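Local coordinates for fructuronate-tagaturonate epimerase UxaE from Cohnella laeviribosi in complex with 1 glycerol (Cohnella laeviribosi, PDB 6IL9), which interconverts D-tagaturonate and D-fructuronate by epimerisation, as a zinc-containing TIM-barrel isomerase, at residues 17-22 and 146-151; 170-175 and 260-265; 201-206 and 239-244; 339-344 and 362-367. One frame throughout, in Å; residues are numbered along the deposited sequence.

Interaction 1. Residues 17-22 and 146-151; sequences HVYPRS and VFQEGY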
loop_
_atom_site.group_PDB
_atom_site.type_symbol
_atom_site.label_atom_id
_atom_site.label_comp_id
_atom_site.label_asym_id
_atom_site.label_seq_id
_atom_site.Cartn_x
_atom_site.Cartn_y
_atom_site.Cartn_z
ATOM N N HIS A 17 -5.188 -5.073 -30.376
ATOM C CA HIS A 17 -6.073 -5.048 -29.219
ATOM C C HIS A 17 -6.326 -3.619 -28.748
ATOM O O HIS A 17 -5.386 -2.865 -28.481
ATOM C CB HIS A 17 -5.483 -5.868 -28.073
ATOM C CG HIS A 17 -6.387 -5.948 -26.884
ATOM N ND1 HIS A 17 -7.595 -6.615 -26.912
ATOM C CD2 HIS A 17 -6.284 -5.407 -25.647
ATOM C CE1 HIS A 17 -8.186 -6.498 -25.736
ATOM N NE2 HIS A 17 -7.411 -5.771 -24.950
ATOM N N VAL A 18 -7.602 -3.257 -28.625
ATOM C CA VAL A 18 -8.031 -1.963 -28.102
ATOM C C VAL A 18 -8.688 -2.207 -26.755
ATOM O O VAL A 18 -9.535 -3.099 -26.627
ATOM C CB VAL A 18 -9.015 -1.256 -29.051
ATOM C CG1 VAL A 18 -9.483 0.059 -28.448
ATOM C CG2 VAL A 18 -8.370 -1.018 -30.400
ATOM N N TYR A 19 -8.298 -1.427 -25.759
ATOM C CA TYR A 19 -8.924 -1.554 -24.453
ATOM C C TYR A 19 -10.267 -0.837 -24.502
ATOM O O TYR A 19 -10.298 0.377 -24.710
ATOM C CB TYR A 19 -8.018 -0.988 -23.368
ATOM C CG TYR A 19 -6.786 -1.849 -23.146
ATOM C CD1 TYR A 19 -6.869 -3.040 -22.433
ATOM C CD2 TYR A 19 -5.551 -1.485 -23.672
ATOM C CE1 TYR A 19 -5.742 -3.843 -22.238
ATOM C CE2 TYR A 19 -4.419 -2.272 -23.477
ATOM C CZ TYR A 19 -4.522 -3.451 -22.759
ATOM O OH TYR A 19 -3.406 -4.237 -22.565
ATOM N N PRO A 20 -11.388 -1.551 -24.363
ATOM C CA PRO A 20 -12.669 -0.961 -24.773
ATOM C C PRO A 20 -13.109 0.190 -23.893
ATOM O O PRO A 20 -13.801 1.092 -24.380
ATOM C CB PRO A 20 -13.639 -2.149 -24.698
ATOM C CG PRO A 20 -13.026 -3.078 -23.711
ATOM C CD PRO A 20 -11.534 -2.933 -23.877
ATOM N N ARG A 21 -12.706 0.211 -22.624
ATOM C CA ARG A 21 -13.097 1.289 -21.729
ATOM C C ARG A 21 -12.134 2.472 -21.763
ATOM O O ARG A 21 -12.313 3.420 -20.989
ATOM C CB ARG A 21 -13.216 0.755 -20.297
ATOM C CG ARG A 21 -14.291 -0.313 -20.105
ATOM C CD ARG A 21 -14.259 -0.834 -18.668
ATOM N NE ARG A 21 -15.274 -1.848 -18.378
ATOM C CZ ARG A 21 -16.407 -1.617 -17.713
ATOM N NH1 ARG A 21 -16.698 -0.399 -17.269
ATOM N NH2 ARG A 21 -17.255 -2.611 -17.490
ATOM N N SER A 22 -11.137 2.461 -22.656
ATOM C CA SER A 22 -10.101 3.482 -22.667
ATOM C C SER A 22 -10.399 4.650 -23.597
ATOM O O SER A 22 -9.572 5.562 -23.698
ATOM C CB SER A 22 -8.748 2.867 -23.071
ATOM O OG SER A 22 -8.750 2.540 -24.459
ATOM N N VAL A 146 -6.491 3.868 -14.392
ATOM C CA VAL A 146 -7.876 4.342 -14.371
ATOM C C VAL A 146 -8.283 4.841 -15.748
ATOM O O VAL A 146 -9.459 4.772 -16.114
ATOM C CB VAL A 146 -8.118 5.421 -13.295
ATOM C CG1 VAL A 146 -7.867 4.858 -11.910
ATOM C CG2 VAL A 146 -7.278 6.673 -13.553
ATOM N N PHE A 147 -7.328 5.339 -16.537
ATOM C CA PHE A 147 -7.637 5.734 -17.909
ATOM C C PHE A 147 -7.988 4.513 -18.754
ATOM O O PHE A 147 -9.004 4.502 -19.458
ATOM C CB PHE A 147 -6.451 6.501 -18.505
ATOM C CG PHE A 147 -6.732 7.134 -19.852
ATOM C CD1 PHE A 147 -7.339 8.378 -19.942
ATOM C CD2 PHE A 147 -6.359 6.488 -21.018
ATOM C CE1 PHE A 147 -7.590 8.958 -21.181
ATOM C CE2 PHE A 147 -6.609 7.063 -22.262
ATOM C CZ PHE A 147 -7.220 8.300 -22.336
ATOM N N GLN A 148 -7.168 3.464 -18.667
ATOM C CA GLN A 148 -7.422 2.234 -19.413
ATOM C C GLN A 148 -8.802 1.666 -19.121
ATOM O O GLN A 148 -9.493 1.193 -20.032
ATOM C CB GLN A 148 -6.359 1.199 -19.074
ATOM C CG GLN A 148 -6.574 -0.139 -19.759
ATOM C CD GLN A 148 -5.506 -1.143 -19.395
ATOM O OE1 GLN A 148 -4.320 -0.812 -19.334
ATOM N NE2 GLN A 148 -5.917 -2.376 -19.156
ATOM N N GLU A 149 -9.212 1.687 -17.855
ATOM C CA GLU A 149 -10.461 1.087 -17.418
ATOM C C GLU A 149 -11.619 2.068 -17.372
ATOM O O GLU A 149 -12.729 1.669 -16.993
ATOM C CB GLU A 149 -10.280 0.463 -16.031
ATOM C CG GLU A 149 -9.266 -0.651 -15.989
ATOM C CD GLU A 149 -9.714 -1.871 -16.772
ATOM O OE1 GLU A 149 -10.941 -2.114 -16.851
ATOM O OE2 GLU A 149 -8.836 -2.573 -17.310
ATOM N N GLY A 150 -11.395 3.325 -17.741
ATOM C CA GLY A 150 -12.458 4.313 -17.711
ATOM C C GLY A 150 -13.074 4.461 -16.338
ATOM O O GLY A 150 -14.302 4.559 -16.212
ATOM N N TYR A 151 -12.245 4.440 -15.302
ATOM C CA TYR A 151 -12.704 4.511 -13.917
ATOM C C TYR A 151 -12.565 5.955 -13.465
ATOM O O TYR A 151 -11.458 6.427 -13.200
ATOM C CB TYR A 151 -11.887 3.572 -13.042
ATOM C CG TYR A 151 -12.286 3.559 -11.581
ATOM C CD1 TYR A 151 -13.299 2.723 -11.135
ATOM C CD2 TYR A 151 -11.611 4.341 -10.650
ATOM C CE1 TYR A 151 -13.659 2.690 -9.794
ATOM C CE2 TYR A 151 -11.959 4.316 -9.299
ATOM C CZ TYR A 151 -12.984 3.481 -8.885
ATOM O OH TYR A 151 -13.337 3.449 -7.556
HETATM O O HOH W 1 -10.712 -1.263 -21.204
HETATM O O HOH W 2 -15.868 2.314 -17.690
#

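Interaction 2. Residues 170-175 and 260-265; sequences MALDLG and QTAGRA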
loop_
_atom_site.group_PDB
_atom_site.type_symbol
_atom_site.label_atom_id
_atom_site.label_comp_id
_atom_site.label_asym_id
_atom_site.label_seq_id
_atom_site.Cartn_x
_atom_site.Cartn_y
_atom_site.Cartn_z
ATOM N N MET A 170 9.115 15.334 -0.887
ATOM C CA MET A 170 9.034 14.751 -2.224
ATOM C C MET A 170 7.626 14.249 -2.509
ATOM O O MET A 170 7.049 14.549 -3.559
ATOM C CB MET A 170 10.053 13.619 -2.361
ATOM C CG MET A 170 9.931 12.789 -3.644
ATOM S SD MET A 170 11.125 11.419 -3.735
ATOM C CE MET A 170 10.655 10.402 -2.330
ATOM N N ALA A 171 7.055 13.490 -1.571
ATOM C CA ALA A 171 5.701 12.982 -1.748
ATOM C C ALA A 171 4.717 14.114 -2.015
ATOM O O ALA A 171 3.872 14.020 -2.911
ATOM C CB ALA A 171 5.280 12.182 -0.512
ATOM N N LEU A 172 4.805 15.198 -1.246
ATOM C CA LEU A 172 3.864 16.291 -1.466
ATOM C C LEU A 172 4.106 16.956 -2.814
ATOM O O LEU A 172 3.151 17.307 -3.517
ATOM C CB LEU A 172 3.964 17.309 -0.328
ATOM C CG LEU A 172 3.395 16.829 1.009
ATOM C CD1 LEU A 172 3.969 17.623 2.174
ATOM C CD2 LEU A 172 1.889 16.949 0.994
ATOM N N ASP A 173 5.378 17.124 -3.189
ATOM C CA ASP A 173 5.720 17.757 -4.461
ATOM C C ASP A 173 5.235 16.946 -5.649
ATOM O O ASP A 173 4.921 17.511 -6.700
ATOM C CB ASP A 173 7.234 17.942 -4.566
ATOM C CG ASP A 173 7.764 18.958 -3.590
ATOM O OD1 ASP A 173 6.984 19.834 -3.175
ATOM O OD2 ASP A 173 8.962 18.887 -3.244
ATOM N N LEU A 174 5.176 15.628 -5.507
ATOM C CA LEU A 174 4.806 14.741 -6.598
ATOM C C LEU A 174 3.306 14.472 -6.675
ATOM O O LEU A 174 2.869 13.721 -7.554
ATOM C CB LEU A 174 5.578 13.423 -6.467
ATOM C CG LEU A 174 7.076 13.511 -6.765
ATOM C CD1 LEU A 174 7.755 12.158 -6.579
ATOM C CD2 LEU A 174 7.309 14.047 -8.174
ATOM N N GLY A 175 2.504 15.075 -5.799
ATOM C CA GLY A 175 1.067 14.979 -5.912
ATOM C C GLY A 175 0.421 13.894 -5.080
ATOM O O GLY A 175 -0.758 13.589 -5.301
ATOM N N GLN A 260 -0.555 20.708 7.369
ATOM C CA GLN A 260 -1.330 21.936 7.486
ATOM C C GLN A 260 -0.996 22.911 6.364
ATOM O O GLN A 260 -1.875 23.620 5.862
ATOM C CB GLN A 260 -1.029 22.562 8.848
ATOM C CG GLN A 260 -1.936 23.666 9.333
ATOM C CD GLN A 260 -1.837 23.817 10.845
ATOM O OE1 GLN A 260 -2.845 23.896 11.544
ATOM N NE2 GLN A 260 -0.610 23.832 11.357
ATOM N N THR A 261 0.270 22.944 5.953
ATOM C CA THR A 261 0.782 23.902 4.982
ATOM C C THR A 261 0.688 23.424 3.535
ATOM O O THR A 261 1.184 24.118 2.642
ATOM C CB THR A 261 2.245 24.218 5.300
ATOM O OG1 THR A 261 3.005 22.995 5.296
ATOM C CG2 THR A 261 2.362 24.873 6.668
ATOM N N ALA A 262 0.071 22.267 3.274
ATOM C CA ALA A 262 0.188 21.676 1.940
ATOM C C ALA A 262 -0.564 22.455 0.867
ATOM O O ALA A 262 -0.269 22.276 -0.322
ATOM C CB ALA A 262 -0.301 20.224 1.949
ATOM N N GLY A 263 -1.535 23.284 1.234
ATOM C CA GLY A 263 -2.289 24.024 0.237
ATOM C C GLY A 263 -3.315 23.217 -0.527
ATOM O O GLY A 263 -3.917 23.743 -1.472
ATOM N N ARG A 264 -3.535 21.964 -0.142
ATOM C CA ARG A 264 -4.527 21.086 -0.741
ATOM C C ARG A 264 -4.852 20.025 0.301
ATOM O O ARG A 264 -4.137 19.878 1.296
ATOM C CB ARG A 264 -4.015 20.459 -2.043
ATOM C CG ARG A 264 -2.732 19.648 -1.861
ATOM C CD ARG A 264 -2.105 19.276 -3.216
ATOM N NE ARG A 264 -0.857 18.534 -3.052
ATOM C CZ ARG A 264 -0.803 17.220 -2.834
ATOM N NH1 ARG A 264 -1.930 16.525 -2.752
ATOM N NH2 ARG A 264 0.369 16.604 -2.698
ATOM N N ALA A 265 -5.937 19.294 0.069
ATOM C CA ALA A 265 -6.349 18.247 0.998
ATOM C C ALA A 265 -5.353 17.087 0.988
ATOM O O ALA A 265 -4.957 16.603 -0.079
ATOM C CB ALA A 265 -7.747 17.748 0.637
#

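Interaction 3. Residues 201-206 and 239-244; sequences RKYEEL and RDVLVY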
loop_
_atom_site.group_PDB
_atom_site.type_symbol
_atom_site.label_atom_id
_atom_site.label_comp_id
_atom_site.label_asym_id
_atom_site.label_seq_id
_atom_site.Cartn_x
_atom_site.Cartn_y
_atom_site.Cartn_z
ATOM N N ARG A 201 11.238 6.263 37.430
ATOM C CA ARG A 201 12.487 7.016 37.517
ATOM C C ARG A 201 12.741 7.818 36.245
ATOM O O ARG A 201 13.076 9.008 36.301
ATOM C CB ARG A 201 13.654 6.068 37.779
ATOM C CG ARG A 201 14.410 6.355 39.057
ATOM C CD ARG A 201 14.831 5.070 39.727
ATOM N NE ARG A 201 15.331 4.077 38.779
ATOM C CZ ARG A 201 15.112 2.771 38.900
ATOM N NH1 ARG A 201 15.591 1.919 38.001
ATOM N NH2 ARG A 201 14.395 2.324 39.918
ATOM N N LYS A 202 12.624 7.168 35.088
ATOM C CA LYS A 202 12.767 7.879 33.823
ATOM C C LYS A 202 11.685 8.942 33.680
ATOM O O LYS A 202 11.945 10.044 33.173
ATOM C CB LYS A 202 12.736 6.871 32.668
ATOM C CG LYS A 202 12.789 7.464 31.267
ATOM C CD LYS A 202 13.796 8.606 31.148
ATOM C CE LYS A 202 13.305 9.634 30.140
ATOM N NZ LYS A 202 12.672 10.823 30.787
ATOM N N TYR A 203 10.471 8.640 34.152
ATOM C CA TYR A 203 9.387 9.617 34.109
ATOM C C TYR A 203 9.729 10.866 34.914
ATOM O O TYR A 203 9.387 11.987 34.514
ATOM C CB TYR A 203 8.092 8.986 34.629
ATOM C CG TYR A 203 6.889 9.909 34.661
ATOM C CD1 TYR A 203 6.118 10.121 33.521
ATOM C CD2 TYR A 203 6.513 10.562 35.832
ATOM C CE1 TYR A 203 5.019 10.970 33.549
ATOM C CE2 TYR A 203 5.416 11.399 35.870
ATOM C CZ TYR A 203 4.671 11.597 34.725
ATOM O OH TYR A 203 3.588 12.432 34.762
ATOM N N GLU A 204 10.413 10.697 36.048
ATOM C CA GLU A 204 10.692 11.842 36.908
ATOM C C GLU A 204 11.771 12.756 36.340
ATOM O O GLU A 204 11.907 13.893 36.807
ATOM C CB GLU A 204 11.087 11.369 38.310
ATOM C CG GLU A 204 9.933 10.778 39.116
ATOM C CD GLU A 204 9.020 11.825 39.731
ATOM O OE1 GLU A 204 8.250 11.465 40.651
ATOM O OE2 GLU A 204 9.072 13.000 39.300
ATOM N N GLU A 205 12.538 12.297 35.351
ATOM C CA GLU A 205 13.487 13.167 34.664
ATOM C C GLU A 205 12.815 14.113 33.668
ATOM O O GLU A 205 13.483 15.015 33.146
ATOM C CB GLU A 205 14.546 12.326 33.946
ATOM C CG GLU A 205 15.249 11.338 34.856
ATOM C CD GLU A 205 16.420 10.652 34.195
ATOM O OE1 GLU A 205 17.289 10.133 34.928
ATOM O OE2 GLU A 205 16.482 10.633 32.945
ATOM N N LEU A 206 11.522 13.939 33.397
ATOM C CA LEU A 206 10.814 14.840 32.500
ATOM C C LEU A 206 10.587 16.199 33.169
ATOM O O LEU A 206 10.548 16.297 34.396
ATOM C CB LEU A 206 9.469 14.233 32.099
ATOM C CG LEU A 206 9.557 13.016 31.185
ATOM C CD1 LEU A 206 8.189 12.369 31.009
ATOM C CD2 LEU A 206 10.157 13.401 29.849
ATOM N N ARG A 239 4.198 5.038 32.042
ATOM C CA ARG A 239 4.742 4.238 30.959
ATOM C C ARG A 239 4.290 4.785 29.609
ATOM O O ARG A 239 5.101 4.921 28.688
ATOM C CB ARG A 239 4.338 2.776 31.131
ATOM C CG ARG A 239 5.136 1.840 30.261
ATOM C CD ARG A 239 4.646 0.404 30.398
ATOM N NE ARG A 239 4.887 -0.143 31.733
ATOM C CZ ARG A 239 6.038 -0.682 32.125
ATOM N NH1 ARG A 239 7.068 -0.737 31.291
ATOM N NH2 ARG A 239 6.157 -1.164 33.356
ATOM N N ASP A 240 3.003 5.122 29.481
ATOM C CA ASP A 240 2.490 5.656 28.219
ATOM C C ASP A 240 3.236 6.920 27.796
ATOM O O ASP A 240 3.585 7.077 26.622
ATOM C CB ASP A 240 0.997 5.954 28.331
ATOM C CG ASP A 240 0.134 4.723 28.137
ATOM O OD1 ASP A 240 0.644 3.706 27.622
ATOM O OD2 ASP A 240 -1.059 4.790 28.497
ATOM N N VAL A 241 3.469 7.837 28.737
ATOM C CA VAL A 241 4.200 9.061 28.409
ATOM C C VAL A 241 5.607 8.727 27.922
ATOM O O VAL A 241 6.079 9.255 26.907
ATOM C CB VAL A 241 4.217 10.016 29.619
ATOM C CG1 VAL A 241 5.109 11.241 29.344
ATOM C CG2 VAL A 241 2.805 10.458 29.971
ATOM N N LEU A 242 6.301 7.822 28.623
ATOM C CA LEU A 242 7.667 7.490 28.230
ATOM C C LEU A 242 7.719 6.822 26.860
ATOM O O LEU A 242 8.634 7.085 26.071
ATOM C CB LEU A 242 8.305 6.581 29.277
ATOM C CG LEU A 242 8.551 7.236 30.630
ATOM C CD1 LEU A 242 9.152 6.224 31.601
ATOM C CD2 LEU A 242 9.477 8.433 30.472
ATOM N N VAL A 243 6.755 5.947 26.563
ATOM C CA VAL A 243 6.805 5.195 25.314
ATOM C C VAL A 243 6.483 6.096 24.126
ATOM O O VAL A 243 7.096 5.974 23.058
ATOM C CB VAL A 243 5.853 3.983 25.380
ATOM C CG1 VAL A 243 5.796 3.281 24.029
ATOM C CG2 VAL A 243 6.308 3.006 26.466
ATOM N N TYR A 244 5.522 7.010 24.287
ATOM C CA TYR A 244 4.891 7.666 23.154
ATOM C C TYR A 244 5.132 9.168 23.038
ATOM O O TYR A 244 4.866 9.717 21.963
ATOM C CB TYR A 244 3.369 7.417 23.181
ATOM C CG TYR A 244 3.007 5.965 22.956
ATOM C CD1 TYR A 244 3.056 5.405 21.684
ATOM C CD2 TYR A 244 2.650 5.147 24.020
ATOM C CE1 TYR A 244 2.750 4.073 21.476
ATOM C CE2 TYR A 244 2.340 3.807 23.819
ATOM C CZ TYR A 244 2.391 3.282 22.544
ATOM O OH TYR A 244 2.089 1.957 22.333
#

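Interaction 4. Residues 339-344 and 362-367; sequences KLSIHS and RFHVKT. With ZN (zinc ion), chain C.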
loop_
_atom_site.group_PDB
_atom_site.type_symbol
_atom_site.label_atom_id
_atom_site.label_comp_id
_atom_site.label_asym_id
_atom_site.label_seq_id
_atom_site.Cartn_x
_atom_site.Cartn_y
_atom_site.Cartn_z
ATOM N N LYS A 339 -10.025 6.860 11.097
ATOM C CA LYS A 339 -10.273 5.444 10.844
ATOM C C LYS A 339 -9.114 4.598 11.352
ATOM O O LYS A 339 -7.965 5.039 11.357
ATOM C CB LYS A 339 -10.436 5.165 9.343
ATOM C CG LYS A 339 -11.345 6.121 8.606
ATOM C CD LYS A 339 -11.664 5.585 7.224
ATOM C CE LYS A 339 -10.442 5.486 6.336
ATOM N NZ LYS A 339 -10.842 5.202 4.904
ATOM N N LEU A 340 -9.415 3.351 11.714
ATOM C CA LEU A 340 -8.352 2.376 11.927
ATOM C C LEU A 340 -7.744 1.961 10.599
ATOM O O LEU A 340 -8.451 1.766 9.603
ATOM C CB LEU A 340 -8.893 1.138 12.637
ATOM C CG LEU A 340 -9.337 1.301 14.080
ATOM C CD1 LEU A 340 -9.770 -0.075 14.599
ATOM C CD2 LEU A 340 -8.219 1.880 14.921
ATOM N N SER A 341 -6.421 1.812 10.594
ATOM C CA SER A 341 -5.674 1.359 9.426
ATOM C C SER A 341 -5.006 0.029 9.737
ATOM O O SER A 341 -4.331 -0.103 10.764
ATOM C CB SER A 341 -4.627 2.395 9.027
ATOM O OG SER A 341 -3.980 1.988 7.839
ATOM N N ILE A 342 -5.187 -0.944 8.849
ATOM C CA ILE A 342 -4.637 -2.290 9.011
ATOM C C ILE A 342 -3.468 -2.438 8.051
ATOM O O ILE A 342 -3.671 -2.562 6.839
ATOM C CB ILE A 342 -5.691 -3.375 8.734
ATOM C CG1 ILE A 342 -7.044 -3.035 9.372
ATOM C CG2 ILE A 342 -5.168 -4.745 9.174
ATOM C CD1 ILE A 342 -7.031 -2.990 10.870
ATOM N N HIS A 343 -2.247 -2.452 8.582
ATOM C CA HIS A 343 -1.074 -2.715 7.761
ATOM C C HIS A 343 -0.784 -4.210 7.692
ATOM O O HIS A 343 -1.307 -5.004 8.479
ATOM C CB HIS A 343 0.128 -1.946 8.297
ATOM C CG HIS A 343 0.047 -0.478 8.017
ATOM N ND1 HIS A 343 1.134 0.279 7.643
ATOM C CD2 HIS A 343 -1.010 0.364 8.005
ATOM C CE1 HIS A 343 0.763 1.532 7.456
ATOM N NE2 HIS A 343 -0.534 1.610 7.676
ATOM N N SER A 344 0.053 -4.596 6.718
ATOM C CA SER A 344 0.269 -6.018 6.412
ATOM C C SER A 344 -1.069 -6.744 6.318
ATOM O O SER A 344 -1.232 -7.864 6.815
ATOM C CB SER A 344 1.169 -6.685 7.452
ATOM O OG SER A 344 2.385 -5.980 7.581
ATOM N N ARG A 362 -15.862 1.387 7.961
ATOM C CA ARG A 362 -15.088 2.622 7.825
ATOM C C ARG A 362 -13.650 2.355 8.269
ATOM O O ARG A 362 -13.297 2.538 9.436
ATOM C CB ARG A 362 -15.713 3.723 8.672
ATOM C CG ARG A 362 -15.140 5.093 8.416
ATOM C CD ARG A 362 -15.827 6.105 9.312
ATOM N NE ARG A 362 -15.472 5.950 10.724
ATOM C CZ ARG A 362 -14.528 6.664 11.328
ATOM N NH1 ARG A 362 -13.830 7.559 10.629
ATOM N NH2 ARG A 362 -14.277 6.476 12.619
ATOM N N PHE A 363 -12.817 1.932 7.329
ATOM C CA PHE A 363 -11.483 1.454 7.651
ATOM C C PHE A 363 -10.558 1.801 6.503
ATOM O O PHE A 363 -10.999 2.197 5.424
ATOM C CB PHE A 363 -11.486 -0.071 7.880
ATOM C CG PHE A 363 -12.069 -0.854 6.711
ATOM C CD1 PHE A 363 -11.372 -0.986 5.511
ATOM C CD2 PHE A 363 -13.314 -1.460 6.820
ATOM C CE1 PHE A 363 -11.923 -1.686 4.433
ATOM C CE2 PHE A 363 -13.871 -2.177 5.744
ATOM C CZ PHE A 363 -13.179 -2.292 4.556
ATOM N N HIS A 364 -9.264 1.628 6.752
ATOM C CA HIS A 364 -8.266 1.502 5.704
ATOM C C HIS A 364 -7.545 0.176 5.901
ATOM O O HIS A 364 -7.148 -0.151 7.021
ATOM C CB HIS A 364 -7.256 2.655 5.739
ATOM C CG HIS A 364 -6.344 2.669 4.558
ATOM N ND1 HIS A 364 -6.809 2.844 3.275
ATOM C CD2 HIS A 364 -5.002 2.495 4.453
ATOM C CE1 HIS A 364 -5.797 2.792 2.427
ATOM N NE2 HIS A 364 -4.688 2.582 3.116
ATOM N N VAL A 365 -7.382 -0.583 4.817
ATOM C CA VAL A 365 -6.588 -1.809 4.823
ATOM C C VAL A 365 -5.527 -1.676 3.742
ATOM O O VAL A 365 -5.847 -1.285 2.616
ATOM C CB VAL A 365 -7.463 -3.050 4.577
ATOM C CG1 VAL A 365 -6.592 -4.292 4.403
ATOM C CG2 VAL A 365 -8.458 -3.242 5.726
ATOM N N LYS A 366 -4.272 -1.999 4.074
ATOM C CA LYS A 366 -3.179 -1.898 3.107
ATOM C C LYS A 366 -2.720 -3.272 2.642
ATOM O O LYS A 366 -2.594 -4.204 3.444
ATOM C CB LYS A 366 -1.972 -1.149 3.687
ATOM C CG LYS A 366 -2.240 0.302 3.957
ATOM C CD LYS A 366 -0.943 1.110 3.971
ATOM C CE LYS A 366 -1.251 2.511 4.468
ATOM N NZ LYS A 366 -0.045 3.381 4.446
ATOM N N THR A 367 -2.497 -3.387 1.334
ATOM C CA THR A 367 -1.869 -4.538 0.696
ATOM C C THR A 367 -0.765 -4.049 -0.230
ATOM O O THR A 367 -0.757 -2.891 -0.674
ATOM C CB THR A 367 -2.858 -5.378 -0.139
ATOM O OG1 THR A 367 -3.146 -4.695 -1.370
ATOM C CG2 THR A 367 -4.151 -5.633 0.622
HETATM ZN ZN ZN C . 3.148 -0.615 8.126
HETATM O O HOH W 3 -12.208 2.874 11.913
HETATM O O HOH W 4 3.632 -2.564 7.004
#

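Interaction 1. Residues 17-22 and 146-151
The side-chain amide of Gln-148 lies over one face of the Tyr-19 ring, the two planes 25° apart. Its NE2 makes the nearest approach, 3.4 Å from Tyr-19 CE1, and Gln-148 CG adds a CH-pi contact 4.2 Å from the ring centroid. The Gln-148 chain is fully extended, with CG anti to the backbone N (chi1 178°); although its first bond heads away from residues 17-22, the extended chain brings the amide back over the ring. His-17 CD2 lies over the opposite face, towards the rim. Beside this stack, Ser-22 CA makes a C-H...O contact of 3.5 Å to Phe-147 O, and Arg-21 CD rests 3.4 Å from Glu-149 O. Two waters bridge the segments: one accepts from Arg-21 N (2.9 Å) and donates to Gln-148 O, the other accepts from Arg-21 NH1 and donates to Gly-150 O. Further out, Ser-22 folds the turn, its OG (2.7 Å) and N (3.0 Å) both bonding to Tyr-19 O, while Gly-150 ends the helix in a Schellman motif. Lys-40 holds Gln-148 OE1, Glu-469 binds Tyr-19 OH, and Arg-112 pairs with Glu-149. The contact sets the C-terminal turn of helix 135-149 against the turn that interrupts strand 17-26, joining the five-stranded antiparallel sheet to a barrel helix; Phe-147 reaches strands 29-36 and 39-45, and Glu-149 packs on helix 104-111.

Interaction 2. Residues 170-175 and 260-265
Arg-264 sends its guanidinium to the end of helix 165-173, where NH2 donates to Leu-172 O over 3.0 Å with an N-H...O angle of 149°. The donor lies in the carbonyl plane, on a lone pair of the oxygen. Arg-264 CG sits in the crowded position between backbone N and carbonyl carbon (chi1 58°), and from there the chain runs straight out to NE, reaching across to the helix end. The helix ends here in a Schellman motif at Gly-175, whose N also bonds to Leu-172 O, giving that oxygen two donors. Both segments lead into barrel strands, 178-182 and 267-271, which are neighbours, and so the contact belongs to the alpha-beta loops at the N-terminal end of the TIM barrel. NH2 of Arg-264 is shared with the carbonyl O of Phe-176, the residue after Gly-175. Alongside the guanidinium, Leu-172, its CG anti to the carbonyl carbon (chi1 -71°), reaches over with one branch, CD2, which touches Ala-262 CB at 4.1 Å and lies 4.0 Å from Arg-264 NH2.

Interaction 3. Residues 201-206 and 239-244
Leu-242 points its forked end at the backbone of helix 196-204, with both methyls against the Lys-202 to Tyr-203 step: CD1 lies 3.8 Å from Tyr-203 N, and CD2 comes within 3.5 Å of Lys-202 CG. The lysine chain is bent from chi2 onward, so that it curls round this methyl, and CE is still only 4.0 Å from Leu-242 CD2. On the other flank Tyr-203 turns the edge of its ring to helix 234-259, CE1 standing 4.1 Å from Val-241 CB. Its CG lies opposite the backbone N (chi1 179°), which carries the ring past Leu-242 to the valine. Leu-206, after the helix, touches both Val-241 and Leu-242: its CD1 meets Val-241 CG1 at 3.7 Å and Leu-242 CD2 at 4.2 Å. The contacts are thus almost wholly apolar. The tyrosine hydroxyl is bonded to Glu-215 of helix 208-218, whose Tyr-214 also touches Val-241. The arrangement is an apolar helix-helix contact within the long insertion between two neighbouring strands of the TIM barrel: helix 196-204 lies in the connection that leaves strand 178-182, and helix 234-259 leads the chain back to strand 267-271.

Interaction 4. Residues 339-344 and 362-367
Lys-366 lays its aliphatic chain over one face of the His-343 ring, with CD 4.0 Å from the ring centroid and 19° off the normal. At that ring's edge, in plane, sits Ser-341 OG, which also lies at the edge of the His-364 ring, 3.6 Å from its CD2. Lys-339 CA covers a face of the Arg-362 guanidinium, and Lys-339 CG comes within 3.5 Å of Arg-362 NH1; the guanidinium's main polar partner is Lys-89, and its NH2 forms a salt bridge with Asp-334. The His-343 ring binds the zinc ion through ND1 (2.3 Å), and a water together with His-161 and Asp-273 completes the metal's ligands. His-343 NE2 is held by Glu-269 OE1, which also pairs with Lys-366 NZ, as do Asp-158 and Asp-160, while Glu-269 OE2 takes Ser-341 OG; this carboxylate therefore helps fix the ring's rotation. The segments are the last two parallel strands of the TIM barrel, and backbone bonds from strand 363-367 to Thr-93 and Gly-95 close the ring of strands. The register is set by His-364 N to Leu-340 O (172°), Ile-342 N to His-364 O (2.8 Å) and Lys-366 N to Ile-342 O. Ser-341 and His-364 face the barrel interior; on the other side Ile-342 CG1 meets Val-365 CG2 at 3.9 Å. Lys-339 NZ donates to Phe-363 O over 3.1 Å from well above the carbonyl plane, and bonds to Thr-93 as well.

Along the chain interaction 1 closes first, then interaction 2 with interaction 3 nested inside its loop, then interaction 4. Interaction 4 lies in the barrel wall, its centre about 10 Å from the centre of the chain. Interaction 2 is about 22 Å from it between centres, at the loops leading into strands 178-182 and 267-271. Residues 239-244 of interaction 3 lie in helix 234-259, whose C-terminal end runs into loop 260-265 of interaction 2. Interaction 1, at the antiparallel sheet, is centred about 56 Å from interaction 3, on the opposite side of the chain's centre. Together they span barrel core, rim and two outlying regions; the zinc site sits in the barrel, away from the other three contacts.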